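Local coordinates for immunity 23 family protein (Burkholderia dolosa AU0158, PDB 5FFP) that probably serves as the immunity protein of a contact-dependent growth inhibition system, binding and neutralising the cognate CdiA toxin so that the producing cells are spared, at residues Leu67-Pro72 and Val115-Ser120; Lys122-Phe127 and Ala134-Leu139; Ala23-Cys28 and Ser43-Asp48. One frame throughout, in Å; residues are numbered along the deposited sequence.

Interaction 1: residues Leu67-Pro72 and Val115-Ser120; sequences LFHISP and VEYDES
Phe68, next to last in helix 65-69, lays its ring against Tyr117, and here the packing is tight. Tyr117 CB sits over one face of the phenyl ring, 3.6 Å from its centroid, a CH-pi contact displaced toward the CD2 rim; the two rings themselves meet only obliquely, at 42°. With CG anti to the backbone N (chi1 -161°), Phe68 swings its ring out from the helix toward the strand, while Val115 O lies at the ring edge. Val115, slim and beta-branched, fills the angle behind: its CG1 packs on Phe68 CB at 4.0 Å, and its other methyl, CG2, touches Leu67 CB at 3.9 Å. Leu67, a buried leucine, also packs against helix 72-83. The strand residues belong to a beta hairpin, strands 110-117 and 120-127, closed by a type II' turn from Tyr117 to Ser120 in which Ser120 N bonds Tyr117 O at 2.8 Å. The small Ser120 lets its CB approach Phe68 CZ, at 3.8 Å, where the turn ends. Toward solvent the contact is looser. His69, exposed, points the CE1 edge of its imidazole at the centre of the Tyr117 face, an edge-to-face pair with centroids 4.8 Å apart and planes at 78°. A hydrogen bond from ND1 to Ala65 O, one helical turn back, helps to set the imidazole rotation.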
ATOM      1  N   LEU A  67       9.544  13.943 -11.289  1.00 60.19           N
ATOM      2  CA  LEU A  67       8.787  14.617 -10.233  1.00 60.30           C
ATOM      3  C   LEU A  67       9.437  15.929  -9.836  1.00 58.94           C
ATOM      4  O   LEU A  67       8.746  16.878  -9.436  1.00 61.44           O
ATOM      5  CB  LEU A  67       8.674  13.719  -8.996  1.00 60.02           C
ATOM      6  CG  LEU A  67       7.864  12.430  -9.175  1.00 61.59           C
ATOM      7  CD1 LEU A  67       8.072  11.487  -7.995  1.00 60.17           C
ATOM      8  CD2 LEU A  67       6.387  12.761  -9.367  1.00 65.45           C
ATOM      9  N   PHE A  68      10.767  15.963  -9.909  1.00 55.17           N
ATOM     10  CA  PHE A  68      11.504  17.200  -9.664  1.00 55.60           C
ATOM     11  C   PHE A  68      11.104  18.280 -10.657  1.00 57.49           C
ATOM     12  O   PHE A  68      10.841  19.414 -10.263  1.00 60.37           O
ATOM     13  CB  PHE A  68      13.018  16.972  -9.729  1.00 53.99           C
ATOM     14  CG  PHE A  68      13.798  18.055  -9.065  1.00 55.78           C
ATOM     15  CD1 PHE A  68      14.030  19.255  -9.719  1.00 59.29           C
ATOM     16  CD2 PHE A  68      14.263  17.900  -7.770  1.00 55.16           C
ATOM     17  CE1 PHE A  68      14.725  20.276  -9.105  1.00 61.90           C
ATOM     18  CE2 PHE A  68      14.957  18.916  -7.142  1.00 57.95           C
ATOM     19  CZ  PHE A  68      15.190  20.109  -7.816  1.00 61.79           C
ATOM     20  N   HIS A  69      11.034  17.917 -11.935  1.00 86.75           N
ATOM     21  CA  HIS A  69      10.900  18.903 -13.010  1.00 90.08           C
ATOM     22  C   HIS A  69       9.474  19.228 -13.446  1.00 89.56           C
ATOM     23  O   HIS A  69       9.267  20.207 -14.162  1.00 92.99           O
ATOM     24  CB  HIS A  69      11.744  18.485 -14.223  1.00 95.16           C
ATOM     25  CG  HIS A  69      13.212  18.664 -14.001  1.00 97.05           C
ATOM     26  ND1 HIS A  69      14.082  17.607 -13.847  1.00 97.41           N
ATOM     27  CD2 HIS A  69      13.955  19.787 -13.845  1.00 98.78           C
ATOM     28  CE1 HIS A  69      15.301  18.068 -13.635  1.00 99.74           C
ATOM     29  NE2 HIS A  69      15.251  19.388 -13.627  1.00100.60           N
ATOM     30  N   ILE A  70       8.492  18.442 -13.019  1.00 85.64           N
ATOM     31  CA  ILE A  70       7.111  18.713 -13.415  1.00 85.04           C
ATOM     32  C   ILE A  70       6.493  19.698 -12.424  1.00 81.16           C
ATOM     33  O   ILE A  70       7.175  20.210 -11.554  1.00 78.43           O
ATOM     34  CB  ILE A  70       6.282  17.416 -13.574  1.00 84.30           C
ATOM     35  CG1 ILE A  70       6.102  16.701 -12.233  1.00 79.37           C
ATOM     36  CG2 ILE A  70       6.937  16.487 -14.595  1.00 87.40           C
ATOM     37  CD1 ILE A  70       5.287  15.434 -12.341  1.00 78.84           C
ATOM     38  N   SER A  71       5.214  19.993 -12.602  1.00 81.35           N
ATOM     39  CA  SER A  71       4.502  20.935 -11.753  1.00 79.11           C
ATOM     40  C   SER A  71       4.378  20.399 -10.324  1.00 74.17           C
ATOM     41  O   SER A  71       4.372  19.177 -10.128  1.00 72.91           O
ATOM     42  CB  SER A  71       3.104  21.191 -12.338  1.00 81.84           C
ATOM     43  OG  SER A  71       2.311  22.002 -11.486  1.00 80.67           O
ATOM     44  N   PRO A  72       4.298  21.303  -9.318  1.00 71.48           N
ATOM     45  CA  PRO A  72       3.958  20.880  -7.952  1.00 67.42           C
ATOM     46  C   PRO A  72       2.606  20.186  -7.902  1.00 67.48           C
ATOM     47  O   PRO A  72       2.465  19.142  -7.246  1.00 65.85           O
ATOM     48  CB  PRO A  72       3.890  22.198  -7.167  1.00 66.57           C
ATOM     49  CG  PRO A  72       3.878  23.294  -8.187  1.00 69.89           C
ATOM     50  CD  PRO A  72       4.566  22.753  -9.399  1.00 72.55           C
ATOM     51  N   VAL A 115      11.747  14.888  -2.946  1.00 44.41           N
ATOM     52  CA  VAL A 115      12.299  14.438  -4.232  1.00 46.50           C
ATOM     53  C   VAL A 115      13.676  15.077  -4.426  1.00 48.86           C
ATOM     54  O   VAL A 115      13.824  16.298  -4.323  1.00 48.00           O
ATOM     55  CB  VAL A 115      11.399  14.874  -5.411  1.00 47.37           C
ATOM     56  CG1 VAL A 115      12.046  14.533  -6.748  1.00 51.52           C
ATOM     57  CG2 VAL A 115      10.014  14.250  -5.319  1.00 46.16           C
ATOM     58  N   GLU A 116      14.681  14.258  -4.725  1.00 51.21           N
ATOM     59  CA  GLU A 116      16.033  14.752  -4.915  1.00 53.45           C
ATOM     60  C   GLU A 116      16.369  14.767  -6.412  1.00 57.80           C
ATOM     61  O   GLU A 116      15.801  13.995  -7.181  1.00 59.17           O
ATOM     62  CB  GLU A 116      17.039  13.877  -4.160  1.00 54.12           C
ATOM     63  CG  GLU A 116      16.873  13.884  -2.646  1.00 51.98           C
ATOM     64  CD  GLU A 116      17.865  12.934  -1.964  1.00 54.33           C
ATOM     65  OE1 GLU A 116      18.517  12.147  -2.683  1.00 56.74           O
ATOM     66  OE2 GLU A 116      18.028  12.977  -0.730  1.00 52.71           O
ATOM     67  N   TYR A 117      17.259  15.680  -6.815  1.00 60.19           N
ATOM     68  CA  TYR A 117      17.812  15.680  -8.148  1.00 64.48           C
ATOM     69  C   TYR A 117      19.253  16.144  -8.095  1.00 68.49           C
ATOM     70  O   TYR A 117      19.532  17.274  -7.699  1.00 69.36           O
ATOM     71  CB  TYR A 117      17.024  16.574  -9.115  1.00 64.63           C
ATOM     72  CG  TYR A 117      17.611  16.573 -10.522  1.00 68.09           C
ATOM     73  CD1 TYR A 117      17.334  15.538 -11.403  1.00 69.71           C
ATOM     74  CD2 TYR A 117      18.455  17.597 -10.956  1.00 71.34           C
ATOM     75  CE1 TYR A 117      17.873  15.517 -12.682  1.00 74.77           C
ATOM     76  CE2 TYR A 117      19.004  17.589 -12.235  1.00 75.97           C
ATOM     77  CZ  TYR A 117      18.704  16.546 -13.094  1.00 77.58           C
ATOM     78  OH  TYR A 117      19.212  16.512 -14.361  1.00 82.60           O
ATOM     79  N   ASP A 118      20.158  15.267  -8.499  1.00 71.65           N
ATOM     80  CA  ASP A 118      21.554  15.598  -8.535  1.00 76.52           C
ATOM     81  C   ASP A 118      21.970  16.139  -7.152  1.00 74.57           C
ATOM     82  O   ASP A 118      22.095  15.346  -6.214  1.00 72.38           O
ATOM     83  CB  ASP A 118      21.817  16.565  -9.711  1.00 80.65           C
ATOM     84  CG  ASP A 118      23.273  16.612 -10.110  1.00 86.69           C
ATOM     85  OD1 ASP A 118      23.788  17.720 -10.375  1.00 89.60           O
ATOM     86  OD2 ASP A 118      23.900  15.530 -10.166  1.00 89.35           O
ATOM     87  N   GLU A 119      22.130  17.465  -7.027  1.00 74.74           N
ATOM     88  CA  GLU A 119      22.592  18.125  -5.796  1.00 74.53           C
ATOM     89  C   GLU A 119      21.521  19.020  -5.117  1.00 69.83           C
ATOM     90  O   GLU A 119      21.811  19.723  -4.152  1.00 69.61           O
ATOM     91  CB  GLU A 119      23.877  18.925  -6.082  1.00 80.66           C
ATOM     92  CG  GLU A 119      25.119  18.043  -6.249  1.00 85.89           C
ATOM     93  CD  GLU A 119      25.369  17.063  -5.094  1.00 85.84           C
ATOM     94  OE1 GLU A 119      26.357  16.305  -5.206  1.00 90.58           O
ATOM     95  OE2 GLU A 119      24.616  17.030  -4.083  1.00 81.44           O
ATOM     96  N   SER A 120      20.281  18.961  -5.594  1.00 65.31           N
ATOM     97  CA  SER A 120      19.198  19.757  -5.009  1.00 61.34           C
ATOM     98  C   SER A 120      18.142  18.812  -4.472  1.00 56.81           C
ATOM     99  O   SER A 120      18.284  17.589  -4.540  1.00 55.85           O
ATOM    100  CB  SER A 120      18.547  20.702  -6.041  1.00 61.54           C
ATOM    101  OG  SER A 120      19.492  21.506  -6.715  1.00 65.87           O
TER

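Interaction 2: residues Lys122-Phe127 and Ala134-Leu139; sequences KLIYGF and AGEVVL
A beta hairpin brings strands 120-127 and 135-140 together antiparallel; the axes of segments 122-127 and 135-139 come within 4.7 Å of each other. Leu123 and Val137 form one hydrogen-bonded pair, each N 3.1 Å from the other's O. Tyr125 and Gly135 form the next: Tyr125 N reaches Gly135 O at 3.0 Å in a nearly straight bond (172°), and Gly135 N returns to Tyr125 O at 2.9 Å. Tyr125 holds CG between its backbone N and carbonyl carbon (chi1 60°), which folds the ring across the partner strand. One ring face then covers Gly135, whose CA lies 4.0 Å from the centroid in a CH-pi contact; glycine suits the site: with no side chain in the way, the ring can lie directly on its backbone. On the side of the sheet that carries Tyr125, Leu123 CB meets Val137 CG1 at 4.0 Å; the Leu123, Tyr125 and Val137 side chains touch Met33 of strand 26-33. Ile124 and Glu136 lie alongside each other on the reverse side, toward helix 72-83. There extended Lys122 reaches diagonally to Glu136 in a salt bridge whose hydrogen bond is weak, the places of NZ and OE2 being less sure. An aromatic ring over a cross-strand glycine is a recognised arrangement of antiparallel sheets, here in a hairpin packed between a helix and a second sheet.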
ATOM      1  N   LYS A 122      13.536  18.839  -3.444  1.00 46.67           N
ATOM      2  CA  LYS A 122      12.263  19.526  -3.318  1.00 46.50           C
ATOM      3  C   LYS A 122      11.401  18.873  -2.244  1.00 43.84           C
ATOM      4  O   LYS A 122      11.222  17.660  -2.244  1.00 44.70           O
ATOM      5  CB  LYS A 122      11.502  19.462  -4.631  1.00 47.25           C
ATOM      6  CG  LYS A 122      11.934  20.498  -5.622  1.00 50.59           C
ATOM      7  CD  LYS A 122      11.143  20.373  -6.897  1.00 52.82           C
ATOM      8  CE  LYS A 122      11.573  21.466  -7.851  1.00 58.23           C
ATOM      9  NZ  LYS A 122      10.899  21.385  -9.175  1.00 61.80           N
ATOM     10  N   LEU A 123      10.883  19.679  -1.333  1.00 42.97           N
ATOM     11  CA  LEU A 123       9.739  19.278  -0.544  1.00 40.85           C
ATOM     12  C   LEU A 123       8.520  19.650  -1.337  1.00 41.39           C
ATOM     13  O   LEU A 123       8.385  20.787  -1.781  1.00 42.36           O
ATOM     14  CB  LEU A 123       9.688  19.998   0.784  1.00 39.95           C
ATOM     15  CG  LEU A 123      10.630  19.504   1.864  1.00 39.79           C
ATOM     16  CD1 LEU A 123      10.463  20.391   3.079  1.00 40.34           C
ATOM     17  CD2 LEU A 123      10.322  18.054   2.203  1.00 38.61           C
ATOM     18  N   ILE A 124       7.636  18.682  -1.518  1.00 40.55           N
ATOM     19  CA  ILE A 124       6.406  18.891  -2.256  1.00 41.83           C
ATOM     20  C   ILE A 124       5.289  18.521  -1.292  1.00 39.58           C
ATOM     21  O   ILE A 124       5.227  17.397  -0.820  1.00 39.49           O
ATOM     22  CB  ILE A 124       6.372  17.994  -3.521  1.00 44.66           C
ATOM     23  CG1 ILE A 124       7.640  18.241  -4.352  1.00 47.10           C
ATOM     24  CG2 ILE A 124       5.084  18.216  -4.331  1.00 46.14           C
ATOM     25  CD1 ILE A 124       7.644  17.631  -5.744  1.00 49.95           C
ATOM     26  N   TYR A 125       4.410  19.468  -1.024  1.00 39.31           N
ATOM     27  CA  TYR A 125       3.431  19.347   0.035  1.00 37.67           C
ATOM     28  C   TYR A 125       2.080  19.822  -0.450  1.00 39.85           C
ATOM     29  O   TYR A 125       1.966  20.629  -1.388  1.00 41.73           O
ATOM     30  CB  TYR A 125       3.852  20.213   1.213  1.00 37.73           C
ATOM     31  CG  TYR A 125       3.976  21.693   0.858  1.00 39.51           C
ATOM     32  CD1 TYR A 125       2.862  22.534   0.920  1.00 40.96           C
ATOM     33  CD2 TYR A 125       5.198  22.246   0.461  1.00 39.27           C
ATOM     34  CE1 TYR A 125       2.955  23.862   0.585  1.00 43.30           C
ATOM     35  CE2 TYR A 125       5.295  23.593   0.132  1.00 41.72           C
ATOM     36  CZ  TYR A 125       4.167  24.385   0.180  1.00 43.62           C
ATOM     37  OH  TYR A 125       4.215  25.718  -0.137  1.00 46.70           O
ATOM     38  N   GLY A 126       1.051  19.312   0.199  1.00 40.13           N
ATOM     39  CA  GLY A 126      -0.318  19.774   0.004  1.00 42.51           C
ATOM     40  C   GLY A 126      -1.187  19.174   1.096  1.00 42.71           C
ATOM     41  O   GLY A 126      -0.702  18.438   1.948  1.00 40.42           O
ATOM     42  N   PHE A 127      -2.469  19.495   1.071  1.00 46.40           N
ATOM     43  CA  PHE A 127      -3.414  18.987   2.054  1.00 48.79           C
ATOM     44  C   PHE A 127      -4.384  18.028   1.359  1.00 50.55           C
ATOM     45  O   PHE A 127      -5.092  18.430   0.443  1.00 52.83           O
ATOM     46  CB  PHE A 127      -4.170  20.155   2.697  1.00 51.51           C
ATOM     47  CG  PHE A 127      -5.196  19.729   3.721  1.00 54.91           C
ATOM     48  CD1 PHE A 127      -4.800  19.189   4.935  1.00 54.06           C
ATOM     49  CD2 PHE A 127      -6.558  19.877   3.473  1.00 58.73           C
ATOM     50  CE1 PHE A 127      -5.743  18.803   5.876  1.00 56.32           C
ATOM     51  CE2 PHE A 127      -7.505  19.495   4.408  1.00 60.78           C
ATOM     52  CZ  PHE A 127      -7.098  18.959   5.612  1.00 59.82           C
ATOM     53  N   ALA A 134      -1.341  22.601  -4.144  1.00 61.91           N
ATOM     54  CA  ALA A 134      -0.066  22.029  -3.698  1.00 57.18           C
ATOM     55  C   ALA A 134       1.020  23.094  -3.771  1.00 57.32           C
ATOM     56  O   ALA A 134       0.777  24.193  -4.292  1.00 63.50           O
ATOM     57  CB  ALA A 134       0.308  20.834  -4.562  1.00 56.55           C
ATOM     58  N   GLY A 135       2.205  22.801  -3.248  1.00 52.69           N
ATOM     59  CA  GLY A 135       3.329  23.726  -3.369  1.00 51.78           C
ATOM     60  C   GLY A 135       4.629  23.007  -3.125  1.00 48.38           C
ATOM     61  O   GLY A 135       4.625  21.837  -2.823  1.00 44.18           O
ATOM     62  N   GLU A 136       5.750  23.706  -3.259  1.00 47.65           N
ATOM     63  CA  GLU A 136       7.040  23.091  -3.024  1.00 45.80           C
ATOM     64  C   GLU A 136       8.060  24.143  -2.759  1.00 45.93           C
ATOM     65  O   GLU A 136       7.856  25.313  -3.104  1.00 46.63           O
ATOM     66  CB  GLU A 136       7.505  22.283  -4.249  1.00 48.25           C
ATOM     67  CG  GLU A 136       7.862  23.113  -5.477  1.00 50.66           C
ATOM     68  CD  GLU A 136       7.913  22.313  -6.783  1.00 53.07           C
ATOM     69  OE1 GLU A 136       6.968  21.543  -7.067  1.00 53.64           O
ATOM     70  OE2 GLU A 136       8.911  22.464  -7.543  1.00 54.52           O
ATOM     71  N   VAL A 137       9.171  23.711  -2.167  1.00 43.98           N
ATOM     72  CA  VAL A 137      10.306  24.572  -1.941  1.00 44.19           C
ATOM     73  C   VAL A 137      11.580  23.821  -2.281  1.00 43.78           C
ATOM     74  O   VAL A 137      11.697  22.639  -1.961  1.00 43.06           O
ATOM     75  CB  VAL A 137      10.361  25.067  -0.478  1.00 44.13           C
ATOM     76  CG1 VAL A 137      10.209  23.914   0.518  1.00 41.77           C
ATOM     77  CG2 VAL A 137      11.657  25.841  -0.220  1.00 44.42           C
ATOM     78  N   VAL A 138      12.516  24.516  -2.929  1.00 44.10           N
ATOM     79  CA  VAL A 138      13.782  23.947  -3.335  1.00 44.72           C
ATOM     80  C   VAL A 138      14.766  23.998  -2.176  1.00 44.18           C
ATOM     81  O   VAL A 138      15.033  25.056  -1.603  1.00 44.45           O
ATOM     82  CB  VAL A 138      14.418  24.729  -4.533  1.00 48.17           C
ATOM     83  CG1 VAL A 138      15.795  24.161  -4.891  1.00 49.22           C
ATOM     84  CG2 VAL A 138      13.497  24.707  -5.750  1.00 49.44           C
ATOM     85  N   LEU A 139      15.339  22.852  -1.866  1.00 44.01           N
ATOM     86  CA  LEU A 139      16.359  22.749  -0.849  1.00 44.58           C
ATOM     87  C   LEU A 139      17.644  22.301  -1.481  1.00 46.90           C
ATOM     88  O   LEU A 139      17.699  21.922  -2.641  1.00 48.88           O
ATOM     89  CB  LEU A 139      15.964  21.689   0.187  1.00 43.80           C
ATOM     90  CG  LEU A 139      14.933  22.070   1.255  1.00 42.84           C
ATOM     91  CD1 LEU A 139      13.646  22.693   0.750  1.00 43.58           C
ATOM     92  CD2 LEU A 139      14.620  20.833   2.072  1.00 41.53           C
TER

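Interaction 3: residues Ala23-Cys28 and Ser43-Asp48; sequences AFANGC and STLGVD
Phe24 turns the edge of its ring to the Thr44 methyl, CG2, while Ala23 CB lies 3.8 Å above one face, over the ring centre. The second flat group, the Asn26 amide, runs alongside Thr44 and points the same way. Its OD1 accepts the hydroxyl proton of Thr44 OG1 at 2.6 Å, the donor tilted 21° from the amide carbonyl plane. Its ND2 gives a bond to Trp19 O, so both ends of the amide are held and its rotation is fixed. Thr44 serves two partners through one torsion: chi1 of -61° sends OG1 to Asn26 and leaves CG2 anti to the backbone N, facing Phe24. The third flat group is the Asp48 carboxylate, whose OD2 is met from above its plane (36°) by Ser43 OG at 2.6 Å; the same oxygen also bonds Ser104 OG of helix 103-108, joining strand and helix there. Between the sheet face of Asn26 and Thr44 and that of Ser43 the backbones pair antiparallel, with Gly27 N to Ser43 O at 3.0 Å and Ser43 N to Gly27 O at 3.3 Å. Thr44 is the N-cap residue of helix 45-52 but makes no side-chain capping bond. Instead Ala25 O takes the first helical amide, Leu45 N, at 2.8 Å, and a water accepts from Gly46 N (2.8 Å) and Ala25 N (2.9 Å). Backbone and solvent thus satisfy the leading N-H groups where a hairpin strand passes directly into a helix, a strand-to-helix junction at the edge of an antiparallel sheet.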
ATOM      1  N   ALA A  23       6.371   9.968  30.170  1.00 32.53           N
ATOM      2  CA  ALA A  23       6.427   8.990  29.092  1.00 31.83           C
ATOM      3  C   ALA A  23       5.997   9.584  27.770  1.00 29.40           C
ATOM      4  O   ALA A  23       6.395   9.114  26.708  1.00 28.89           O
ATOM      5  CB  ALA A  23       5.522   7.821  29.414  1.00 31.73           C
ATOM      6  N   PHE A  24       5.108  10.566  27.843  1.00 27.95           N
ATOM      7  CA  PHE A  24       4.500  11.070  26.666  1.00 25.99           C
ATOM      8  C   PHE A  24       4.708  12.577  26.679  1.00 26.04           C
ATOM      9  O   PHE A  24       4.053  13.293  27.433  1.00 26.19           O
ATOM     10  CB  PHE A  24       3.026  10.722  26.630  1.00 24.54           C
ATOM     11  CG  PHE A  24       2.726   9.266  26.859  1.00 25.36           C
ATOM     12  CD1 PHE A  24       3.087   8.335  25.926  1.00 25.77           C
ATOM     13  CD2 PHE A  24       2.092   8.834  28.018  1.00 25.98           C
ATOM     14  CE1 PHE A  24       2.828   6.999  26.124  1.00 26.74           C
ATOM     15  CE2 PHE A  24       1.830   7.513  28.225  1.00 26.86           C
ATOM     16  CZ  PHE A  24       2.189   6.590  27.274  1.00 27.25           C
ATOM     17  N   ALA A  25       5.652  13.034  25.861  1.00 26.53           N
ATOM     18  CA  ALA A  25       5.860  14.458  25.593  1.00 26.28           C
ATOM     19  C   ALA A  25       4.830  14.844  24.570  1.00 24.29           C
ATOM     20  O   ALA A  25       5.042  14.622  23.360  1.00 23.99           O
ATOM     21  CB  ALA A  25       7.291  14.722  25.065  1.00 27.32           C
ATOM     22  N   ASN A  26       3.714  15.390  25.028  1.00 23.40           N
ATOM     23  CA  ASN A  26       2.627  15.745  24.123  1.00 22.14           C
ATOM     24  C   ASN A  26       2.590  17.224  23.885  1.00 22.20           C
ATOM     25  O   ASN A  26       2.619  18.004  24.840  1.00 24.27           O
ATOM     26  CB  ASN A  26       1.255  15.344  24.708  1.00 21.79           C
ATOM     27  CG  ASN A  26       1.082  13.845  24.806  1.00 21.88           C
ATOM     28  OD1 ASN A  26       1.550  13.084  23.923  1.00 21.78           O
ATOM     29  ND2 ASN A  26       0.487  13.403  25.913  1.00 22.15           N
ATOM     30  N   GLY A  27       2.448  17.629  22.640  1.00 21.57           N
ATOM     31  CA  GLY A  27       2.578  19.044  22.315  1.00 21.54           C
ATOM     32  C   GLY A  27       2.448  19.340  20.831  1.00 20.92           C
ATOM     33  O   GLY A  27       1.562  18.807  20.160  1.00 21.15           O
ATOM     34  N   CYS A  28       3.329  20.186  20.305  1.00 20.91           N
ATOM     35  CA  CYS A  28       3.172  20.731  18.946  1.00 20.22           C
ATOM     36  C   CYS A  28       4.370  20.446  18.080  1.00 20.08           C
ATOM     37  O   CYS A  28       5.516  20.354  18.572  1.00 19.97           O
ATOM     38  CB  CYS A  28       2.945  22.228  19.004  1.00 20.71           C
ATOM     39  SG  CYS A  28       1.427  22.681  19.893  1.00 22.31           S
ATOM     40  N   SER A  43       0.663  16.146  18.496  1.00 19.93           N
ATOM     41  CA  SER A  43       1.810  15.265  18.393  1.00 19.94           C
ATOM     42  C   SER A  43       2.214  14.712  19.726  1.00 20.12           C
ATOM     43  O   SER A  43       2.045  15.391  20.718  1.00 19.76           O
ATOM     44  CB  SER A  43       2.974  16.023  17.805  1.00 20.10           C
ATOM     45  OG  SER A  43       4.227  15.368  18.053  1.00 20.62           O
ATOM     46  N   THR A  44       2.737  13.472  19.735  1.00 21.04           N
ATOM     47  CA  THR A  44       3.489  12.912  20.842  1.00 21.87           C
ATOM     48  C   THR A  44       4.892  12.788  20.303  1.00 23.26           C
ATOM     49  O   THR A  44       5.175  11.978  19.407  1.00 24.30           O
ATOM     50  CB  THR A  44       2.988  11.511  21.298  1.00 22.52           C
ATOM     51  OG1 THR A  44       1.632  11.585  21.750  1.00 21.39           O
ATOM     52  CG2 THR A  44       3.853  10.977  22.456  1.00 23.76           C
ATOM     53  N   LEU A  45       5.782  13.609  20.823  1.00 24.06           N
ATOM     54  CA  LEU A  45       7.018  13.889  20.135  1.00 25.51           C
ATOM     55  C   LEU A  45       7.945  12.697  20.126  1.00 27.63           C
ATOM     56  O   LEU A  45       8.680  12.500  19.157  1.00 28.78           O
ATOM     57  CB  LEU A  45       7.729  15.094  20.736  1.00 26.26           C
ATOM     58  CG  LEU A  45       6.897  16.345  20.966  1.00 25.44           C
ATOM     59  CD1 LEU A  45       7.793  17.375  21.609  1.00 27.04           C
ATOM     60  CD2 LEU A  45       6.314  16.901  19.682  1.00 24.71           C
ATOM     61  N   GLY A  46       7.930  11.881  21.166  1.00 28.65           N
ATOM     62  CA  GLY A  46       8.733  10.633  21.116  1.00 31.27           C
ATOM     63  C   GLY A  46       8.409   9.721  19.929  1.00 31.75           C
ATOM     64  O   GLY A  46       9.300   9.165  19.269  1.00 34.04           O
ATOM     65  N   VAL A  47       7.118   9.598  19.650  1.00 30.15           N
ATOM     66  CA  VAL A  47       6.632   8.752  18.579  1.00 30.84           C
ATOM     67  C   VAL A  47       6.891   9.412  17.238  1.00 30.70           C
ATOM     68  O   VAL A  47       7.336   8.778  16.335  1.00 31.98           O
ATOM     69  CB  VAL A  47       5.097   8.464  18.729  1.00 29.42           C
ATOM     70  CG1 VAL A  47       4.603   7.616  17.573  1.00 30.33           C
ATOM     71  CG2 VAL A  47       4.803   7.768  20.042  1.00 29.38           C
ATOM     72  N   ASP A  48       6.532  10.680  17.094  1.00 29.41           N
ATOM     73  CA  ASP A  48       6.911  11.413  15.884  1.00 29.55           C
ATOM     74  C   ASP A  48       8.439  11.357  15.603  1.00 31.59           C
ATOM     75  O   ASP A  48       8.861  11.137  14.450  1.00 33.01           O
ATOM     76  CB  ASP A  48       6.475  12.861  15.986  1.00 27.60           C
ATOM     77  CG  ASP A  48       5.079  13.108  15.445  1.00 26.87           C
ATOM     78  OD1 ASP A  48       4.530  12.263  14.687  1.00 27.56           O
ATOM     79  OD2 ASP A  48       4.552  14.225  15.706  1.00 25.77           O
TER
HETATM   80  O   HOH W   1       6.906  11.635  23.710  1.00 15.35           O

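In the fold
Along the chain the contacts come in series: interaction 3 closes before interaction 1 opens, and interaction 2 follows. Interactions 1 and 2 are neighbours, with centres 10 Å apart, sharing the three-stranded antiparallel sheet 110-117, 120-127, 135-140; Val115 and Lys122 join them through the backbone, and Pro72 packs on Glu136. Interaction 3 belongs to the four-stranded sheet, on the opposite side of the chain's centre, its centre about 32 Å from that of interaction 1 and 25 Å from that of interaction 2. Met33, on strand 26-33, lies against the hairpin of interaction 2, so the two sheets meet. Interactions 1 and 2 thus probably tie helix 65-69 and a hairpin into one sheet, while interaction 3 secures the strand-to-helix passage of the other.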